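Local structure of solute binding protein MsmE (Bacillus subtilis subsp. subtilis str. 168, 4R6H) at residues I257-M260 and A261-K264; V249-K252 and K253-I257; L145-R149 and N150-R154; F166-A169 and L170-I173; L235-M238 and Q239-L243. The protein binds melibiose, raffinose and stachyose as the solute-binding component of an ABC transporter that imports these sugars. All coordinates share one frame; numbering follows the deposited sequence.

Contact 1: I257-M260 and A261-K264; sequences IELM and AQNK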
loop_
_atom_site.group_PDB
_atom_site.type_symbol
_atom_site.label_atom_id
_atom_site.label_comp_id
_atom_site.label_asym_id
_atom_site.label_seq_id
_atom_site.Cartn_x
_atom_site.Cartn_y
_atom_site.Cartn_z
ATOM N N ILE A 257 0.480 19.001 0.206
ATOM C CA ILE A 257 -0.915 19.416 0.396
ATOM C C ILE A 257 -1.082 20.859 -0.065
ATOM O O ILE A 257 -2.033 21.156 -0.815
ATOM C CB ILE A 257 -1.365 19.261 1.843
ATOM C CG1 ILE A 257 -1.469 17.775 2.215
ATOM C CG2 ILE A 257 -2.687 19.963 2.064
ATOM C CD1 ILE A 257 -1.584 17.507 3.706
ATOM N N GLU A 258 -0.201 21.752 0.375
ATOM C CA GLU A 258 -0.316 23.168 -0.006
ATOM C C GLU A 258 -0.199 23.342 -1.532
ATOM O O GLU A 258 -1.003 24.074 -2.142
ATOM C CB GLU A 258 0.742 24.058 0.708
ATOM C CG GLU A 258 0.751 25.524 0.235
ATOM C CD GLU A 258 1.561 26.501 1.098
ATOM O OE1 GLU A 258 2.054 26.085 2.165
ATOM O OE2 GLU A 258 1.704 27.700 0.706
ATOM N N LEU A 259 0.720 22.650 -2.182
ATOM C CA LEU A 259 0.872 22.808 -3.625
ATOM C C LEU A 259 -0.344 22.256 -4.378
ATOM O O LEU A 259 -0.839 22.882 -5.333
ATOM C CB LEU A 259 2.135 22.138 -4.163
ATOM C CG LEU A 259 3.423 22.806 -3.770
ATOM C CD1 LEU A 259 4.574 21.870 -4.153
ATOM C CD2 LEU A 259 3.604 24.186 -4.402
ATOM N N MET A 260 -0.863 21.104 -3.956
ATOM C CA MET A 260 -2.025 20.538 -4.588
ATOM C C MET A 260 -3.250 21.473 -4.416
ATOM O O MET A 260 -4.004 21.692 -5.351
ATOM C CB MET A 260 -2.260 19.129 -4.005
ATOM C CG MET A 260 -3.303 18.266 -4.707
ATOM S SD MET A 260 -3.166 18.053 -6.503
ATOM C CE MET A 260 -2.882 16.326 -6.711
ATOM N N ALA A 261 -3.403 22.020 -3.219
ATOM C CA ALA A 261 -4.519 22.955 -2.936
ATOM C C ALA A 261 -4.400 24.258 -3.708
ATOM O O ALA A 261 -5.390 24.969 -3.825
ATOM C CB ALA A 261 -4.546 23.262 -1.468
ATOM N N GLN A 262 -3.215 24.591 -4.207
ATOM C CA GLN A 262 -3.007 25.812 -4.983
ATOM C C GLN A 262 -3.081 25.548 -6.478
ATOM O O GLN A 262 -2.698 26.394 -7.289
ATOM C CB GLN A 262 -1.669 26.427 -4.586
ATOM C CG GLN A 262 -1.710 27.026 -3.216
ATOM C CD GLN A 262 -0.324 27.386 -2.669
ATOM O OE1 GLN A 262 0.701 27.256 -3.345
ATOM N NE2 GLN A 262 -0.305 27.835 -1.432
ATOM N N ASN A 263 -3.610 24.378 -6.899
ATOM C CA ASN A 263 -3.699 24.054 -8.323
ATOM C C ASN A 263 -2.343 24.079 -9.040
ATOM O O ASN A 263 -2.262 24.377 -10.246
ATOM C CB ASN A 263 -4.699 24.991 -9.044
ATOM C CG ASN A 263 -6.131 24.709 -8.658
ATOM O OD1 ASN A 263 -6.705 23.664 -9.009
ATOM N ND2 ASN A 263 -6.731 25.625 -7.941
ATOM N N LYS A 264 -1.299 23.649 -8.327
ATOM C CA LYS A 264 0.048 23.624 -8.858
ATOM C C LYS A 264 0.532 22.247 -9.333
ATOM O O LYS A 264 1.637 22.141 -9.913
ATOM C CB LYS A 264 1.009 24.289 -7.881
ATOM C CG LYS A 264 0.789 25.804 -7.843
ATOM C CD LYS A 264 1.660 26.521 -6.821
ATOM C CE LYS A 264 1.368 28.021 -6.803
ATOM N NZ LYS A 264 1.660 28.613 -5.464
#
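Q262 reaches back one turn to E258, its NE2 donating to the carboxylate OE2 at 2.9 Å. The bond is somewhat bent, 141° at the hydrogen, and it uses the anti lone pair of OE2, with the carboxylate and amide planes 80° apart. The other end of the same amide is taken too: K264 NZ lies 2.7 Å from Q262 OE1, coming in above the carbonyl plane. Glutamate, glutamine and lysine thus form a chain of contacts along the exposed side of the helix end.

Beneath it the backbone closes the helix with a Schellman motif. K264 N bonds to L259 O at 3.1 Å and N263 N to M260 O, with N263 at positive phi as the C-prime residue. L259 O also accepts Q262 N, which arrives from the face of the carbonyl opposite to K264 N. Packing is lighter: L259 CD2 meets K264 CD at 3.9 Å, the two chains crossing at about a right angle, while M260, in one of its two conformers, turns inward onto L274 and V278 of helix 274-281. Replacing Q262 by an alanine would probably leave E258 and K264 without their amide bridge and their ends freer to swing. With E258 OE2 and K264 NZ not in contact, the neutral amide bridges the two opposite charges and probably steadies both side chains beside the helix terminus.

Contact 2: V249-K252 and K253-I257; sequences VTAK and KSQLI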
loop_
_atom_site.group_PDB
_atom_site.type_symbol
_atom_site.label_atom_id
_atom_site.label_comp_id
_atom_site.label_asym_id
_atom_site.label_seq_id
_atom_site.Cartn_x
_atom_site.Cartn_y
_atom_site.Cartn_z
ATOM N N VAL A 249 14.534 16.372 -6.544
ATOM C CA VAL A 249 15.560 15.949 -5.588
ATOM C C VAL A 249 15.475 16.611 -4.200
ATOM O O VAL A 249 15.886 16.022 -3.217
ATOM C CB VAL A 249 16.990 16.165 -6.211
ATOM C CG1 VAL A 249 18.082 16.311 -5.157
ATOM C CG2 VAL A 249 17.317 15.018 -7.148
ATOM N N THR A 250 14.946 17.824 -4.106
ATOM C CA THR A 250 14.842 18.520 -2.828
ATOM C C THR A 250 13.415 18.709 -2.302
ATOM O O THR A 250 13.225 19.191 -1.183
ATOM C CB THR A 250 15.479 19.930 -2.887
ATOM O OG1 THR A 250 14.967 20.637 -4.012
ATOM C CG2 THR A 250 16.991 19.846 -3.029
ATOM N N ALA A 251 12.406 18.279 -3.060
ATOM C CA ALA A 251 11.019 18.509 -2.629
ATOM C C ALA A 251 10.623 17.567 -1.522
ATOM O O ALA A 251 10.938 16.379 -1.532
ATOM C CB ALA A 251 10.101 18.345 -3.803
ATOM N N LYS A 252 9.916 18.109 -0.535
ATOM C CA LYS A 252 9.576 17.427 0.669
ATOM C C LYS A 252 8.096 17.065 0.737
ATOM O O LYS A 252 7.232 17.752 0.199
ATOM C CB LYS A 252 9.998 18.282 1.859
ATOM C CG LYS A 252 11.509 18.383 1.910
ATOM C CD LYS A 252 11.979 19.061 3.176
ATOM C CE LYS A 252 13.496 19.222 3.126
ATOM N NZ LYS A 252 13.960 20.168 4.169
ATOM N N LYS A 253 7.787 15.946 1.393
ATOM C CA LYS A 253 6.405 15.494 1.549
ATOM C C LYS A 253 5.515 16.566 2.172
ATOM O O LYS A 253 4.333 16.683 1.865
ATOM C CB LYS A 253 6.370 14.229 2.404
ATOM C CG LYS A 253 6.986 13.015 1.717
ATOM C CD LYS A 253 6.767 11.731 2.525
ATOM C CE LYS A 253 7.192 11.847 4.000
ATOM N NZ LYS A 253 8.651 12.123 4.258
ATOM N N SER A 254 6.089 17.365 3.069
ATOM C CA SER A 254 5.338 18.401 3.781
ATOM C C SER A 254 4.821 19.493 2.855
ATOM O O SER A 254 3.941 20.223 3.287
ATOM C CB SER A 254 6.200 19.050 4.868
ATOM O OG SER A 254 7.301 19.650 4.292
ATOM N N GLN A 255 5.350 19.599 1.618
ATOM C CA GLN A 255 4.936 20.612 0.667
ATOM C C GLN A 255 3.704 20.216 -0.167
ATOM O O GLN A 255 3.064 21.063 -0.809
ATOM C CB GLN A 255 6.098 20.951 -0.259
ATOM C CG GLN A 255 7.344 21.481 0.479
ATOM C CD GLN A 255 8.673 21.409 -0.301
ATOM O OE1 GLN A 255 8.829 20.687 -1.269
ATOM N NE2 GLN A 255 9.645 22.184 0.159
ATOM N N LEU A 256 3.366 18.927 -0.178
ATOM C CA LEU A 256 2.419 18.414 -1.154
ATOM C C LEU A 256 1.023 19.021 -1.006
ATOM O O LEU A 256 0.413 19.454 -1.993
ATOM C CB LEU A 256 2.345 16.876 -1.049
ATOM C CG LEU A 256 1.206 16.201 -1.870
ATOM C CD1 LEU A 256 1.328 16.519 -3.350
ATOM C CD2 LEU A 256 1.161 14.714 -1.594
ATOM N N ILE A 257 0.480 19.001 0.206
ATOM C CA ILE A 257 -0.915 19.416 0.396
ATOM C C ILE A 257 -1.082 20.859 -0.065
ATOM O O ILE A 257 -2.033 21.156 -0.815
ATOM C CB ILE A 257 -1.365 19.261 1.843
ATOM C CG1 ILE A 257 -1.469 17.775 2.215
ATOM C CG2 ILE A 257 -2.687 19.963 2.064
ATOM C CD1 ILE A 257 -1.584 17.507 3.706
HETATM O O HOH W 1 12.154 21.757 -0.351
#
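Q255 folds its side chain back over the backbone of A251 and K252. Its CG stands anti to the carbonyl carbon (chi1 -59°) and the chain runs on extended, which carries OE1 to K252 N. That hydrogen bond is 2.9 Å long and nearly straight, 165° at the hydrogen, although the N-H comes in well above the amide plane of Q255. The same oxygen sits 3.4 Å from A251 CA. In return Q255 N donates to K252 O at 3.0 Å, so the two residues are tied by a reciprocal pair, one bond through the side chain and one through the backbone. The other half of the amide is held as well: NE2 donates to a water, 2.6 Å away, that in turn donates a hydrogen bond to T250 O. Both ends of the amide are therefore used, which should fix its rotation. Alongside, K252 CB lies 3.9 Å from S254 OG.

Outward, K252 makes a cation-pi contact with Y189 and K253 a salt bridge with D190. Inward, A251 and L256 rest on W185 of strand 182-185, and L256 also touches L274 of helix 274-281, so this surface turn leads helix 256-261 in between that strand and that helix.

Contact 3: L145-R149 and N150-R154; sequences LAYNR and NILDR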
loop_
_atom_site.group_PDB
_atom_site.type_symbol
_atom_site.label_atom_id
_atom_site.label_comp_id
_atom_site.label_asym_id
_atom_site.label_seq_id
_atom_site.Cartn_x
_atom_site.Cartn_y
_atom_site.Cartn_z
ATOM N N LEU A 145 -3.004 6.558 -9.026
ATOM C CA LEU A 145 -2.536 7.925 -9.113
ATOM C C LEU A 145 -3.600 8.875 -8.566
ATOM O O LEU A 145 -4.807 8.688 -8.863
ATOM C CB LEU A 145 -2.275 8.308 -10.575
ATOM C CG LEU A 145 -1.276 7.478 -11.333
ATOM C CD1 LEU A 145 -1.274 7.823 -12.802
ATOM C CD2 LEU A 145 0.121 7.676 -10.785
ATOM N N ALA A 146 -3.163 9.887 -7.849
ATOM C CA ALA A 146 -4.024 10.984 -7.434
ATOM C C ALA A 146 -3.896 12.124 -8.436
ATOM O O ALA A 146 -2.837 12.341 -9.024
ATOM C CB ALA A 146 -3.660 11.466 -6.060
ATOM N N TYR A 147 -4.993 12.872 -8.654
ATOM C CA TYR A 147 -4.955 13.898 -9.664
ATOM C C TYR A 147 -5.953 15.005 -9.372
ATOM O O TYR A 147 -6.944 14.802 -8.678
ATOM C CB TYR A 147 -5.241 13.313 -11.050
ATOM C CG TYR A 147 -6.658 12.854 -11.243
ATOM C CD1 TYR A 147 -7.133 11.668 -10.679
ATOM C CD2 TYR A 147 -7.578 13.648 -11.925
ATOM C CE1 TYR A 147 -8.460 11.267 -10.848
ATOM C CE2 TYR A 147 -8.868 13.246 -12.100
ATOM C CZ TYR A 147 -9.307 12.055 -11.563
ATOM O OH TYR A 147 -10.647 11.678 -11.677
ATOM N N ASN A 148 -5.679 16.178 -9.937
ATOM C CA ASN A 148 -6.547 17.348 -9.825
ATOM C C ASN A 148 -7.590 17.292 -10.920
ATOM O O ASN A 148 -7.272 17.436 -12.090
ATOM C CB ASN A 148 -5.694 18.605 -9.926
ATOM C CG ASN A 148 -6.476 19.863 -9.758
ATOM O OD1 ASN A 148 -7.600 19.987 -10.276
ATOM N ND2 ASN A 148 -5.886 20.827 -9.074
ATOM N N ARG A 149 -8.835 17.013 -10.543
ATOM C CA ARG A 149 -9.910 16.819 -11.519
ATOM C C ARG A 149 -10.122 18.053 -12.402
ATOM O O ARG A 149 -10.315 17.923 -13.619
ATOM C CB ARG A 149 -11.204 16.480 -10.812
ATOM C CG ARG A 149 -11.181 15.252 -9.912
ATOM C CD ARG A 149 -12.557 15.054 -9.287
ATOM N NE ARG A 149 -12.667 13.980 -8.314
ATOM C CZ ARG A 149 -13.027 12.723 -8.588
ATOM N NH1 ARG A 149 -13.116 11.892 -7.580
ATOM N NH2 ARG A 149 -13.334 12.316 -9.818
ATOM N N ASN A 150 -10.042 19.221 -11.799
ATOM C CA ASN A 150 -10.311 20.460 -12.512
ATOM C C ASN A 150 -9.239 20.730 -13.566
ATOM O O ASN A 150 -9.569 21.205 -14.656
ATOM C CB ASN A 150 -10.378 21.584 -11.482
ATOM C CG ASN A 150 -11.000 21.125 -10.138
ATOM O OD1 ASN A 150 -12.217 21.192 -9.976
ATOM N ND2 ASN A 150 -10.164 20.603 -9.189
ATOM N N ILE A 151 -7.969 20.401 -13.246
ATOM C CA ILE A 151 -6.899 20.624 -14.204
ATOM C C ILE A 151 -7.070 19.740 -15.421
ATOM O O ILE A 151 -6.906 20.179 -16.568
ATOM C CB ILE A 151 -5.499 20.445 -13.545
ATOM C CG1 ILE A 151 -5.207 21.586 -12.587
ATOM C CG2 ILE A 151 -4.405 20.345 -14.582
ATOM C CD1 ILE A 151 -3.952 21.401 -11.763
ATOM N N LEU A 152 -7.400 18.467 -15.204
ATOM C CA LEU A 152 -7.623 17.593 -16.327
ATOM C C LEU A 152 -8.810 18.069 -17.179
ATOM O O LEU A 152 -8.685 18.086 -18.390
ATOM C CB LEU A 152 -7.792 16.126 -15.938
ATOM C CG LEU A 152 -6.520 15.326 -15.689
ATOM C CD1 LEU A 152 -5.539 15.921 -14.709
ATOM C CD2 LEU A 152 -6.872 13.885 -15.369
ATOM N N ASP A 153 -9.898 18.516 -16.543
ATOM C CA ASP A 153 -11.020 19.072 -17.312
ATOM C C ASP A 153 -10.640 20.331 -18.086
ATOM O O ASP A 153 -11.031 20.483 -19.245
ATOM C CB ASP A 153 -12.216 19.350 -16.409
ATOM C CG ASP A 153 -12.959 18.076 -16.004
ATOM O OD1 ASP A 153 -12.811 17.060 -16.716
ATOM O OD2 ASP A 153 -13.680 18.136 -15.002
ATOM N N ARG A 154 -9.838 21.208 -17.492
ATOM C CA ARG A 154 -9.386 22.428 -18.200
ATOM C C ARG A 154 -8.698 22.111 -19.511
ATOM O O ARG A 154 -8.869 22.821 -20.526
ATOM C CB ARG A 154 -8.444 23.207 -17.300
ATOM C CG ARG A 154 -8.005 24.557 -17.811
ATOM C CD ARG A 154 -7.073 25.253 -16.812
ATOM N NE ARG A 154 -7.822 25.771 -15.679
ATOM C CZ ARG A 154 -8.419 26.974 -15.616
ATOM N NH1 ARG A 154 -8.305 27.841 -16.605
ATOM N NH2 ARG A 154 -9.124 27.314 -14.538
HETATM O O HOH W 2 -11.195 15.295 -14.353
#
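N148 extends its side chain with CG anti to the backbone N (chi1 -177°), and this swings OD1 forward over the first turn of helix 149-155, onto I151 and N150. The arrangement is an asparagine N-cap: the last residue of strand 141-148 is also the residue that caps the helix following it. OD1 accepts from I151 N at 3.0 Å, the capping bond, and from N150 ND2 at 2.9 Å. I151 N and N150 ND2 reach OD1 from opposite faces of the N148 amide, each well out of its plane, and the amides of N148 and N150 stand almost perpendicular. One oxygen is thus gripped by two N-H groups. N148 ND2 has its own partner, N263 OD1.

Behind the cap the regular helical bonds begin, L152 N to N148 O at 3.3 Å and D153 N to R149 O. A water also donates to R149 O, with a weak second bond to D153 OD1. On the apolar side of the cap, I151 crosses the N148 side chain at about a right angle, its CD1 coming within 3.4 Å of N148 ND2. In one of its two conformers, R149 leads its guanidinium away to a salt bridge with D361.

Strand and helix run at 65° to each other, the chain turning sharply from the mixed sheet into the helix. Inside that turn I151 packs on A266 and L152 on F267, both of strand 265-269. Y147 adds an apolar contact, its CD2 meeting L152 CD2 at 3.5 Å.

Contact 4: F166-A169 and L170-I173; sequences FIKA and LRTI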
loop_
_atom_site.group_PDB
_atom_site.type_symbol
_atom_site.label_atom_id
_atom_site.label_comp_id
_atom_site.label_asym_id
_atom_site.label_seq_id
_atom_site.Cartn_x
_atom_site.Cartn_y
_atom_site.Cartn_z
ATOM N N PHE A 166 -0.655 8.205 -20.150
ATOM C CA PHE A 166 -0.251 9.005 -18.994
ATOM C C PHE A 166 0.810 10.046 -19.381
ATOM O O PHE A 166 0.696 11.219 -19.112
ATOM C CB PHE A 166 0.232 8.022 -17.891
ATOM C CG PHE A 166 0.709 8.688 -16.609
ATOM C CD1 PHE A 166 0.067 9.775 -16.020
ATOM C CD2 PHE A 166 1.834 8.180 -15.972
ATOM C CE1 PHE A 166 0.550 10.355 -14.873
ATOM C CE2 PHE A 166 2.297 8.725 -14.799
ATOM C CZ PHE A 166 1.658 9.823 -14.250
ATOM N N ILE A 167 1.882 9.560 -20.005
ATOM C CA ILE A 167 2.974 10.437 -20.417
ATOM C C ILE A 167 2.454 11.508 -21.413
ATOM O O ILE A 167 2.818 12.657 -21.297
ATOM C CB ILE A 167 4.130 9.620 -21.013
ATOM C CG1 ILE A 167 4.750 8.759 -19.923
ATOM C CG2 ILE A 167 5.142 10.549 -21.687
ATOM C CD1 ILE A 167 5.720 7.765 -20.494
ATOM N N LYS A 168 1.571 11.095 -22.319
ATOM C CA LYS A 168 0.969 12.059 -23.250
ATOM C C LYS A 168 0.185 13.145 -22.489
ATOM O O LYS A 168 0.341 14.355 -22.750
ATOM C CB LYS A 168 0.079 11.349 -24.242
ATOM C CG LYS A 168 -0.490 12.245 -25.338
ATOM C CD LYS A 168 -1.104 11.339 -26.407
ATOM C CE LYS A 168 -2.073 12.064 -27.309
ATOM N NZ LYS A 168 -2.664 11.067 -28.246
ATOM N N ALA A 169 -0.569 12.734 -21.468
ATOM C CA ALA A 169 -1.248 13.732 -20.632
ATOM C C ALA A 169 -0.284 14.697 -19.962
ATOM O O ALA A 169 -0.542 15.881 -19.851
ATOM C CB ALA A 169 -2.111 13.046 -19.573
ATOM N N LEU A 170 0.832 14.174 -19.430
ATOM C CA LEU A 170 1.839 15.018 -18.803
ATOM C C LEU A 170 2.374 16.040 -19.783
ATOM O O LEU A 170 2.543 17.189 -19.458
ATOM C CB LEU A 170 2.997 14.148 -18.229
ATOM C CG LEU A 170 2.579 13.130 -17.164
ATOM C CD1 LEU A 170 3.836 12.482 -16.634
ATOM C CD2 LEU A 170 1.768 13.772 -16.033
ATOM N N ARG A 171 2.670 15.569 -21.004
ATOM C CA ARG A 171 3.145 16.479 -22.062
ATOM C C ARG A 171 2.107 17.552 -22.360
ATOM O O ARG A 171 2.444 18.735 -22.510
ATOM C CB ARG A 171 3.492 15.687 -23.327
ATOM C CG ARG A 171 4.781 14.900 -23.176
ATOM C CD ARG A 171 5.502 14.674 -24.511
ATOM N NE ARG A 171 4.547 14.257 -25.510
ATOM C CZ ARG A 171 4.107 13.012 -25.656
ATOM N NH1 ARG A 171 3.207 12.767 -26.584
ATOM N NH2 ARG A 171 4.594 12.004 -24.926
ATOM N N THR A 172 0.840 17.156 -22.385
ATOM C CA THR A 172 -0.243 18.137 -22.621
ATOM C C THR A 172 -0.300 19.200 -21.544
ATOM O O THR A 172 -0.447 20.403 -21.794
ATOM C CB THR A 172 -1.609 17.429 -22.696
ATOM O OG1 THR A 172 -1.616 16.557 -23.828
ATOM C CG2 THR A 172 -2.759 18.458 -22.784
ATOM N N ILE A 173 -0.205 18.770 -20.293
ATOM C CA ILE A 173 -0.234 19.707 -19.190
ATOM C C ILE A 173 0.943 20.680 -19.264
ATOM O O ILE A 173 0.787 21.892 -19.030
ATOM C CB ILE A 173 -0.257 18.906 -17.847
ATOM C CG1 ILE A 173 -1.593 18.180 -17.688
ATOM C CG2 ILE A 173 -0.010 19.777 -16.646
ATOM C CD1 ILE A 173 -1.515 16.897 -16.867
#
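L170 packs back on F166, one turn earlier in helix 163-177. From the base outward, CB rests 3.4 Å from I167 O. CG lies 3.3 Å from F166 O and leans over one face of the phenylalanine ring. The two methyls then divide the rim: CD2 touches F166 CE1 at 3.8 Å, and L170 CD1 sits 4.2 Å from F166 CZ. The ring is brought there by the first torsion of F166, CG opposite the backbone N (chi1 179°), which turns it along the helix. A valine in place of L170 would probably leave this ring face poorly covered and open a gap toward F184 and M238.

On the outer side R171 bends at chi3, and its guanidinium folds back with K168 CA over one face; NH2 comes to 3.6 Å from I167 CG2. The charged end of K168 extends away, its NZ 6.3 Å from R171 NH1. Straight i to i+4 backbone bonds, such as R171 N to I167 O at 2.9 Å, run beneath all of this.

F166 meets F184 and F267 edge to face, while I167 and L170 touch M238 of helix 229-240. This is the usual pattern of an amphipathic helix, one side laid on the sheet and the other carrying the lysine and arginine.

Contact 5: L235-M238 and Q239-L243; sequences LKQM and QKEKL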
loop_
_atom_site.group_PDB
_atom_site.type_symbol
_atom_site.label_atom_id
_atom_site.label_comp_id
_atom_site.label_asym_id
_atom_site.label_seq_id
_atom_site.Cartn_x
_atom_site.Cartn_y
_atom_site.Cartn_z
ATOM N N LEU A 235 11.239 7.180 -16.121
ATOM C CA LEU A 235 11.501 8.210 -15.108
ATOM C C LEU A 235 12.486 9.269 -15.625
ATOM O O LEU A 235 12.305 10.441 -15.430
ATOM C CB LEU A 235 11.990 7.567 -13.796
ATOM C CG LEU A 235 12.074 8.480 -12.564
ATOM C CD1 LEU A 235 10.748 9.184 -12.332
ATOM C CD2 LEU A 235 12.537 7.672 -11.336
ATOM N N LYS A 236 13.501 8.819 -16.351
ATOM C CA LYS A 236 14.474 9.707 -16.944
ATOM C C LYS A 236 13.855 10.562 -18.052
ATOM O O LYS A 236 14.169 11.750 -18.096
ATOM C CB LYS A 236 15.683 8.914 -17.462
ATOM C CG LYS A 236 16.837 9.845 -17.896
ATOM C CD LYS A 236 17.447 10.512 -16.665
ATOM C CE LYS A 236 18.633 11.386 -17.029
ATOM N NZ LYS A 236 19.227 11.967 -15.803
ATOM N N GLN A 237 12.984 9.964 -18.861
ATOM C CA GLN A 237 12.177 10.745 -19.829
ATOM C C GLN A 237 11.381 11.842 -19.160
ATOM O O GLN A 237 11.401 13.020 -19.553
ATOM C CB GLN A 237 11.236 9.840 -20.574
ATOM C CG GLN A 237 11.922 8.921 -21.523
ATOM C CD GLN A 237 10.979 7.880 -22.063
ATOM O OE1 GLN A 237 9.746 8.111 -22.190
ATOM N NE2 GLN A 237 11.534 6.722 -22.393
ATOM N N MET A 238 10.716 11.493 -18.070
ATOM C CA MET A 238 9.919 12.494 -17.371
ATOM C C MET A 238 10.797 13.603 -16.839
ATOM O O MET A 238 10.448 14.761 -16.903
ATOM C CB MET A 238 9.146 11.830 -16.211
ATOM C CG MET A 238 8.141 10.823 -16.702
ATOM S SD MET A 238 7.407 9.879 -15.319
ATOM C CE MET A 238 6.054 9.063 -16.142
ATOM N N GLN A 239 11.946 13.264 -16.263
ATOM C CA GLN A 239 12.849 14.296 -15.793
ATOM C C GLN A 239 13.328 15.187 -16.948
ATOM O O GLN A 239 13.229 16.412 -16.921
ATOM C CB GLN A 239 14.038 13.647 -15.100
ATOM C CG GLN A 239 15.019 14.635 -14.518
ATOM C CD GLN A 239 16.391 14.026 -14.300
ATOM O OE1 GLN A 239 16.955 13.422 -15.211
ATOM N NE2 GLN A 239 16.936 14.199 -13.109
ATOM N N LYS A 240 13.870 14.574 -17.973
ATOM C CA LYS A 240 14.469 15.366 -19.053
ATOM C C LYS A 240 13.461 16.280 -19.737
ATOM O O LYS A 240 13.803 17.424 -20.106
ATOM C CB LYS A 240 15.118 14.468 -20.081
ATOM C CG LYS A 240 16.180 15.208 -20.896
ATOM C CD LYS A 240 16.897 14.293 -21.858
ATOM C CE LYS A 240 17.835 15.070 -22.786
ATOM N NZ LYS A 240 18.078 14.318 -24.065
ATOM N N GLU A 241 12.233 15.773 -19.894
ATOM C CA GLU A 241 11.156 16.476 -20.596
ATOM C C GLU A 241 10.364 17.422 -19.718
ATOM O O GLU A 241 9.362 17.990 -20.173
ATOM C CB GLU A 241 10.241 15.476 -21.209
ATOM C CG GLU A 241 10.949 14.605 -22.246
ATOM C CD GLU A 241 10.133 13.454 -22.736
ATOM O OE1 GLU A 241 8.886 13.577 -22.762
ATOM O OE2 GLU A 241 10.691 12.388 -23.091
ATOM N N LYS A 242 10.822 17.601 -18.497
ATOM C CA LYS A 242 10.237 18.513 -17.514
ATOM C C LYS A 242 8.791 18.145 -17.227
ATOM O O LYS A 242 7.928 19.025 -17.084
ATOM C CB LYS A 242 10.383 19.980 -17.961
ATOM C CG LYS A 242 11.850 20.375 -18.208
ATOM C CD LYS A 242 12.187 20.319 -19.698
ATOM C CE LYS A 242 13.677 20.485 -19.968
ATOM N NZ LYS A 242 14.216 21.758 -19.425
ATOM N N LEU A 243 8.540 16.842 -17.131
ATOM C CA LEU A 243 7.170 16.355 -16.793
ATOM C C LEU A 243 7.036 16.101 -15.301
ATOM O O LEU A 243 5.932 15.911 -14.806
ATOM C CB LEU A 243 6.863 15.106 -17.531
ATOM C CG LEU A 243 7.077 15.208 -19.051
ATOM C CD1 LEU A 243 6.769 13.904 -19.758
ATOM C CD2 LEU A 243 6.281 16.374 -19.607
#
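M238 O receives L243 N at 2.8 Å, the long backbone bond of a Schellman motif that ends helix 229-240. K242, at positive phi, is its C-prime residue, and K242 N donates to Q239 O to complete the motif. Ahead of it the helix keeps its i to i+4 bonds, with K240 N to K236 O the straightest at 171°, and E241 N to Q237 O as the last of the series.

Among the side chains, the polar link is K236 with Q239. K236 bends at chi2 (69°), which brings its amine across to the Q239 side chain, and NZ donates to Q239 OE1 at 2.8 Å, in the plane of the amide and on a lone pair. Both residues share a second partner, D397: K236 NZ forms a salt bridge with its OD1, and Q239 NE2 donates to the same oxygen. The lysine and the amide are therefore closed into a triangle with the aspartate, which probably holds the glutamine amide in one rotation and offsets the lysine charge.

Q237 and E241 lie side by side, pointing the same way, their amide and carboxylate planes only 6° apart. E241 OE2 comes 3.6 Å from Q237 CB.

The apolar contacts face inward. M238 reaches F166 of helix 163-177, and L243 bears on L170 there, so the helix end and the turn after it both lie against that helix. Within the turn itself, M238 CB and L243 CB stand 4.2 Å apart.

How the contacts relate
Along the chain the order is contact 3, 4, 5, 2, 1. Contacts 1 and 2 describe the two ends of helix 256-261, share I257, and have centres about 11 Å apart. Contact 3, about 12 Å from contact 1 centre to centre, joins it through N148 and N263, linking the exit of strand 141-148 to the turn that enters strand 265-269, its antiparallel neighbour in the mixed sheet. Contacts 3 and 4 meet where L145 touches F166; contacts 4 and 5, their centres about 11 Å apart, pack helix 163-177 against the end of helix 229-240. Together they sample the mixed sheet and the helices packed around it, consistent with an alpha/beta domain of a solute-binding protein.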